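Local structure of glycoside hydrolase (Streptococcus pneumoniae serotype 4, 6ORH) at residues G42-L54 / Y91-L105. The protein probably hydrolyses alpha-L-fucosyl linkages as a family 29 glycoside hydrolase, helping the bacterium to break down host-derived carbohydrate antigens. The protein carries 2 engineered substitutions. Residues are numbered along the deposited sequence; the frame is centred on the assembly and turned at random. Where two conformers were deposited one is given.
Sequences GQEDPERFNPSQL and YSVKVSPWRRGKGDL. With EDO (1,2-ethanediol), chain J; EDO (1,2-ethanediol), chain H.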
loop_
_atom_site.group_PDB
_atom_site.type_symbol
_atom_site.label_atom_id
_atom_site.label_comp_id
_atom_site.label_asym_id
_atom_site.label_seq_id
_atom_site.Cartn_x
_atom_site.Cartn_y
_atom_site.Cartn_z
ATOM N N GLY A 42 24.382 1.711 29.582
ATOM C CA GLY A 42 25.823 1.623 29.737
ATOM C C GLY A 42 26.189 1.359 31.195
ATOM O O GLY A 42 27.375 1.284 31.539
ATOM N N GLN A 43 25.157 1.248 32.044
ATOM C CA GLN A 43 25.334 0.900 33.454
ATOM C C GLN A 43 25.129 -0.595 33.701
ATOM O O GLN A 43 25.232 -1.055 34.841
ATOM C CB GLN A 43 24.376 1.686 34.363
ATOM C CG GLN A 43 24.612 3.184 34.319
ATOM C CD GLN A 43 24.017 3.914 35.499
ATOM O OE1 GLN A 43 23.034 3.474 36.099
ATOM N NE2 GLN A 43 24.628 5.035 35.856
ATOM N N GLU A 44 24.818 -1.361 32.648
ATOM C CA GLU A 44 24.616 -2.792 32.779
ATOM C C GLU A 44 25.895 -3.456 33.285
ATOM O O GLU A 44 27.001 -3.067 32.902
ATOM C CB GLU A 44 24.210 -3.401 31.431
ATOM C CG GLU A 44 22.811 -2.996 30.985
ATOM C CD GLU A 44 22.709 -1.589 30.406
ATOM O OE1 GLU A 44 23.735 -1.056 29.977
ATOM O OE2 GLU A 44 21.605 -1.043 30.404
ATOM N N ASP A 45 25.697 -4.485 34.110
ATOM C CA ASP A 45 26.780 -5.183 34.777
ATOM C C ASP A 45 27.287 -6.293 33.855
ATOM O O ASP A 45 26.533 -7.219 33.569
ATOM C CB ASP A 45 26.291 -5.735 36.120
ATOM C CG ASP A 45 27.358 -6.482 36.902
ATOM O OD1 ASP A 45 28.486 -6.624 36.383
ATOM O OD2 ASP A 45 27.057 -6.898 38.032
ATOM N N PRO A 46 28.557 -6.247 33.388
ATOM C CA PRO A 46 29.117 -7.315 32.549
ATOM C C PRO A 46 29.005 -8.715 33.145
ATOM O O PRO A 46 29.010 -9.696 32.407
ATOM C CB PRO A 46 30.574 -6.893 32.324
ATOM C CG PRO A 46 30.536 -5.364 32.446
ATOM C CD PRO A 46 29.524 -5.139 33.559
ATOM N N GLU A 47 28.881 -8.822 34.477
ATOM C CA GLU A 47 28.777 -10.145 35.084
ATOM C C GLU A 47 27.476 -10.844 34.674
ATOM O O GLU A 47 27.397 -12.072 34.730
ATOM C CB GLU A 47 28.958 -10.096 36.606
ATOM C CG GLU A 47 30.206 -9.355 37.046
ATOM C CD GLU A 47 31.524 -10.118 37.026
ATOM O OE1 GLU A 47 31.508 -11.335 36.747
ATOM O OE2 GLU A 47 32.569 -9.488 37.285
ATOM N N ARG A 48 26.465 -10.068 34.244
ATOM C CA ARG A 48 25.183 -10.645 33.849
ATOM C C ARG A 48 25.270 -11.283 32.453
ATOM O O ARG A 48 24.407 -12.080 32.082
ATOM C CB ARG A 48 24.068 -9.592 33.901
ATOM C CG ARG A 48 23.735 -9.074 35.296
ATOM C CD ARG A 48 22.569 -9.786 35.952
ATOM N NE ARG A 48 21.299 -9.581 35.260
ATOM C CZ ARG A 48 20.460 -8.571 35.493
ATOM N NH1 ARG A 48 20.746 -7.668 36.411
ATOM N NH2 ARG A 48 19.334 -8.463 34.810
ATOM N N PHE A 49 26.313 -10.940 31.690
ATOM C CA PHE A 49 26.452 -11.454 30.326
ATOM C C PHE A 49 27.113 -12.837 30.365
ATOM O O PHE A 49 28.348 -12.937 30.303
ATOM C CB PHE A 49 27.229 -10.467 29.436
ATOM C CG PHE A 49 27.263 -10.877 27.986
ATOM C CD1 PHE A 49 26.141 -10.703 27.175
ATOM C CD2 PHE A 49 28.381 -11.511 27.457
ATOM C CE1 PHE A 49 26.150 -11.170 25.864
ATOM C CE2 PHE A 49 28.407 -11.927 26.132
ATOM C CZ PHE A 49 27.289 -11.736 25.338
ATOM N N ASN A 50 26.287 -13.897 30.399
ATOM C CA ASN A 50 26.801 -15.264 30.460
ATOM C C ASN A 50 25.900 -16.259 29.724
ATOM O O ASN A 50 25.276 -17.135 30.318
ATOM C CB ASN A 50 27.181 -15.732 31.871
ATOM C CG ASN A 50 27.901 -17.066 31.835
ATOM O OD1 ASN A 50 28.406 -17.503 30.789
ATOM N ND2 ASN A 50 27.930 -17.738 32.970
ATOM N N PRO A 51 25.811 -16.178 28.380
ATOM C CA PRO A 51 25.103 -17.194 27.590
ATOM C C PRO A 51 25.906 -18.491 27.421
ATOM O O PRO A 51 26.560 -18.728 26.375
ATOM C CB PRO A 51 24.976 -16.507 26.223
ATOM C CG PRO A 51 26.238 -15.642 26.159
ATOM C CD PRO A 51 26.406 -15.101 27.564
ATOM N N SER A 52 25.812 -19.371 28.421
ATOM C CA SER A 52 26.716 -20.513 28.480
ATOM C C SER A 52 26.416 -21.558 27.405
ATOM O O SER A 52 27.295 -22.363 27.077
ATOM C CB SER A 52 26.716 -21.150 29.841
ATOM O OG SER A 52 25.393 -21.538 30.172
ATOM N N GLN A 53 25.217 -21.517 26.816
ATOM C CA GLN A 53 24.923 -22.507 25.789
ATOM C C GLN A 53 25.083 -21.922 24.383
ATOM O O GLN A 53 24.642 -22.560 23.413
ATOM C CB GLN A 53 23.494 -23.021 25.952
ATOM C CG GLN A 53 23.333 -23.921 27.181
ATOM C CD GLN A 53 21.870 -24.061 27.521
ATOM O OE1 GLN A 53 21.151 -24.878 26.946
ATOM N NE2 GLN A 53 21.387 -23.239 28.434
ATOM N N LEU A 54 25.737 -20.755 24.258
ATOM C CA LEU A 54 25.743 -20.074 22.961
ATOM C C LEU A 54 26.398 -20.928 21.873
ATOM O O LEU A 54 27.476 -21.486 22.045
ATOM C CB LEU A 54 26.439 -18.719 23.106
ATOM C CG LEU A 54 26.309 -17.775 21.898
ATOM C CD1 LEU A 54 26.360 -16.342 22.396
ATOM C CD2 LEU A 54 27.471 -17.988 20.898
ATOM N N TYR A 91 34.991 -1.914 28.547
ATOM C CA TYR A 91 33.592 -2.318 28.652
ATOM C C TYR A 91 33.251 -3.313 27.544
ATOM O O TYR A 91 32.611 -2.963 26.555
ATOM C CB TYR A 91 32.661 -1.102 28.628
ATOM C CG TYR A 91 31.247 -1.337 29.101
ATOM C CD1 TYR A 91 30.990 -1.902 30.347
ATOM C CD2 TYR A 91 30.159 -0.939 28.337
ATOM C CE1 TYR A 91 29.690 -2.051 30.814
ATOM C CE2 TYR A 91 28.856 -1.098 28.785
ATOM C CZ TYR A 91 28.618 -1.681 30.018
ATOM O OH TYR A 91 27.341 -1.820 30.467
ATOM N N SER A 92 33.704 -4.552 27.727
ATOM C CA SER A 92 33.610 -5.562 26.680
ATOM C C SER A 92 33.487 -6.942 27.320
ATOM O O SER A 92 33.509 -7.107 28.543
ATOM C CB SER A 92 34.834 -5.495 25.794
ATOM O OG SER A 92 35.891 -6.239 26.415
ATOM N N VAL A 93 33.341 -7.947 26.458
ATOM C CA VAL A 93 33.298 -9.339 26.866
ATOM C C VAL A 93 34.528 -9.736 27.681
ATOM O O VAL A 93 34.451 -10.745 28.367
ATOM C CB VAL A 93 33.124 -10.248 25.635
ATOM C CG1 VAL A 93 31.663 -10.235 25.175
ATOM C CG2 VAL A 93 34.096 -9.914 24.509
ATOM N N LYS A 94 35.618 -8.971 27.588
ATOM C CA LYS A 94 36.819 -9.298 28.363
ATOM C C LYS A 94 36.522 -9.342 29.861
ATOM O O LYS A 94 37.180 -10.091 30.592
ATOM C CB LYS A 94 37.924 -8.265 28.167
ATOM C CG LYS A 94 38.710 -8.346 26.869
ATOM C CD LYS A 94 39.976 -7.494 26.946
ATOM C CE LYS A 94 40.826 -7.610 25.697
ATOM N NZ LYS A 94 42.043 -6.760 25.774
ATOM N N VAL A 95 35.548 -8.560 30.329
ATOM C CA VAL A 95 35.266 -8.516 31.758
ATOM C C VAL A 95 33.979 -9.267 32.102
ATOM O O VAL A 95 33.461 -9.157 33.222
ATOM C CB VAL A 95 35.258 -7.070 32.294
ATOM C CG1 VAL A 95 36.623 -6.400 32.166
ATOM C CG2 VAL A 95 34.175 -6.211 31.666
ATOM N N SER A 96 33.478 -10.078 31.156
ATOM C CA SER A 96 32.294 -10.877 31.412
ATOM C C SER A 96 32.718 -12.310 31.736
ATOM O O SER A 96 33.821 -12.713 31.396
ATOM C CB SER A 96 31.337 -10.838 30.246
ATOM O OG SER A 96 31.671 -11.818 29.271
ATOM N N PRO A 97 31.883 -13.108 32.429
ATOM C CA PRO A 97 32.234 -14.507 32.686
ATOM C C PRO A 97 32.088 -15.434 31.490
ATOM O O PRO A 97 32.538 -16.580 31.529
ATOM C CB PRO A 97 31.288 -14.943 33.803
ATOM C CG PRO A 97 30.138 -13.958 33.774
ATOM C CD PRO A 97 30.638 -12.702 33.089
ATOM N N TRP A 98 31.444 -14.943 30.424
ATOM C CA TRP A 98 31.274 -15.783 29.249
ATOM C C TRP A 98 32.654 -16.249 28.772
ATOM O O TRP A 98 33.555 -15.431 28.643
ATOM C CB TRP A 98 30.560 -14.942 28.167
ATOM C CG TRP A 98 30.301 -15.678 26.886
ATOM C CD1 TRP A 98 29.607 -16.839 26.750
ATOM C CD2 TRP A 98 30.706 -15.291 25.556
ATOM N NE1 TRP A 98 29.571 -17.227 25.437
ATOM C CE2 TRP A 98 30.223 -16.289 24.679
ATOM C CE3 TRP A 98 31.429 -14.218 25.029
ATOM C CZ2 TRP A 98 30.474 -16.254 23.307
ATOM C CZ3 TRP A 98 31.643 -14.157 23.662
ATOM C CH2 TRP A 98 31.162 -15.162 22.814
ATOM N N ARG A 99 32.819 -17.558 28.486
ATOM C CA ARG A 99 34.097 -18.105 28.014
ATOM C C ARG A 99 35.261 -17.708 28.935
ATOM O O ARG A 99 36.406 -17.576 28.490
ATOM C CB ARG A 99 34.390 -17.694 26.568
ATOM C CG ARG A 99 33.217 -17.884 25.617
ATOM C CD ARG A 99 33.092 -19.318 25.150
ATOM N NE ARG A 99 32.217 -19.396 23.983
ATOM C CZ ARG A 99 31.083 -20.091 23.939
ATOM N NH1 ARG A 99 30.683 -20.792 24.987
ATOM N NH2 ARG A 99 30.348 -20.105 22.833
ATOM N N ARG A 100 34.956 -17.519 30.224
ATOM C CA ARG A 100 35.918 -17.103 31.243
ATOM C C ARG A 100 36.701 -15.863 30.822
ATOM O O ARG A 100 37.906 -15.770 31.062
ATOM C CB ARG A 100 36.898 -18.229 31.586
ATOM C CG ARG A 100 36.697 -18.813 32.976
ATOM C CD ARG A 100 37.244 -20.231 33.007
ATOM N NE ARG A 100 36.980 -20.888 31.732
ATOM C CZ ARG A 100 36.997 -22.206 31.555
ATOM N NH1 ARG A 100 37.278 -22.993 32.580
ATOM N NH2 ARG A 100 36.719 -22.726 30.373
ATOM N N GLY A 101 36.003 -14.901 30.207
ATOM C CA GLY A 101 36.613 -13.642 29.846
ATOM C C GLY A 101 37.365 -13.665 28.516
ATOM O O GLY A 101 37.861 -12.627 28.102
ATOM N N LYS A 102 37.425 -14.837 27.850
ATOM C CA LYS A 102 38.269 -15.011 26.680
ATOM C C LYS A 102 37.410 -15.178 25.429
ATOM O O LYS A 102 37.880 -15.729 24.428
ATOM C CB LYS A 102 39.234 -16.182 26.898
ATOM C CG LYS A 102 40.227 -15.862 28.019
ATOM C CD LYS A 102 41.292 -16.886 28.330
ATOM C CE LYS A 102 42.349 -16.307 29.248
ATOM N NZ LYS A 102 42.954 -15.079 28.667
ATOM N N GLY A 103 36.173 -14.683 25.511
ATOM C CA GLY A 103 35.162 -14.855 24.468
ATOM C C GLY A 103 35.267 -13.781 23.391
ATOM O O GLY A 103 35.756 -12.669 23.616
ATOM N N ASP A 104 34.872 -14.154 22.169
ATOM C CA ASP A 104 34.875 -13.193 21.086
ATOM C C ASP A 104 33.714 -13.558 20.167
ATOM O O ASP A 104 33.835 -14.499 19.388
ATOM C CB ASP A 104 36.236 -13.192 20.367
ATOM C CG ASP A 104 36.325 -12.218 19.204
ATOM O OD1 ASP A 104 35.254 -11.767 18.742
ATOM O OD2 ASP A 104 37.452 -11.913 18.764
ATOM N N LEU A 105 32.582 -12.836 20.280
ATOM C CA LEU A 105 31.383 -13.261 19.563
ATOM C C LEU A 105 31.571 -13.001 18.071
ATOM O O LEU A 105 31.090 -13.774 17.250
ATOM C CB LEU A 105 30.156 -12.527 20.120
ATOM C CG LEU A 105 28.833 -12.943 19.470
ATOM C CD1 LEU A 105 28.539 -14.442 19.691
ATOM C CD2 LEU A 105 27.698 -12.066 19.993
HETATM C C1 EDO J . 29.021 -23.524 23.794
HETATM O O1 EDO J . 28.557 -22.362 24.416
HETATM C C2 EDO J . 28.722 -24.626 24.698
HETATM O O2 EDO J . 29.192 -24.250 25.972
HETATM C C1 EDO H . 18.457 -25.557 25.458
HETATM O O1 EDO H . 18.765 -24.284 26.060
HETATM C C2 EDO H . 17.176 -26.118 25.936
HETATM O O2 EDO H . 17.030 -26.114 27.350
HETATM O O HOH W 1 25.719 -2.553 28.470
HETATM O O HOH W 2 33.101 -7.360 35.261
HETATM O O HOH W 3 30.670 -19.272 29.551
#
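With CG trans to the backbone N in both Phe49 (chi1 -173°) and Trp98 (chi1 -180°), the two aromatic side chains run side by side and the edge of Phe49 turns toward the face of the indole. The result is an offset edge-to-face pair whose planes stand 79° apart, with Phe49 CE2 3.9 Å from Trp98 CE3 and also against Val93 CG1. Pro51 ties the pair together: its CD covers one face of the phenyl ring, while CG makes a CH-pi contact 3.9 Å from the centroid of the five-membered ring of Trp98. Further along, Leu54 CD2 packs on Leu105 CD1 at the start of helix 105-116.

Polar bonds close the contact at its two ends. Tyr91 donates from OH to Glu44 O (2.8 Å), an acceptor lying near the plane of the phenol ring, and a water links the same hydroxyl to Glu44 OE1. Thr41 N and Gln37 NE2 hold the other carboxylate oxygen of Glu44, and the Tyr91 ring stacks with His130. Next to the tyrosine, Pro46 lies alongside Val95, CB to CG2 3.7 Å. At the other end, Arg99 NH2 reaches Leu54 O at 3.3 Å, in the guanidinium plane but above that of the carbonyl; NH1 binds O1 of an ethanediol, probably from the crystallisation liquor, and NE forms a salt bridge with Glu108.

The contact thus joins two loops of the catalytic TIM barrel, those preceding helices 56-65 and 105-116. Phe49 O is buried against Ser96 CB, Pro97 CD and Trp98 CB with no partner in the model. Around it the contact is made by aromatic and proline surfaces; the direct hydrogen bonds lie at the tyrosine and arginine ends, with waters bridging Glu47 OE2 to Val95 O and Asn50 OD1 to Arg99 N.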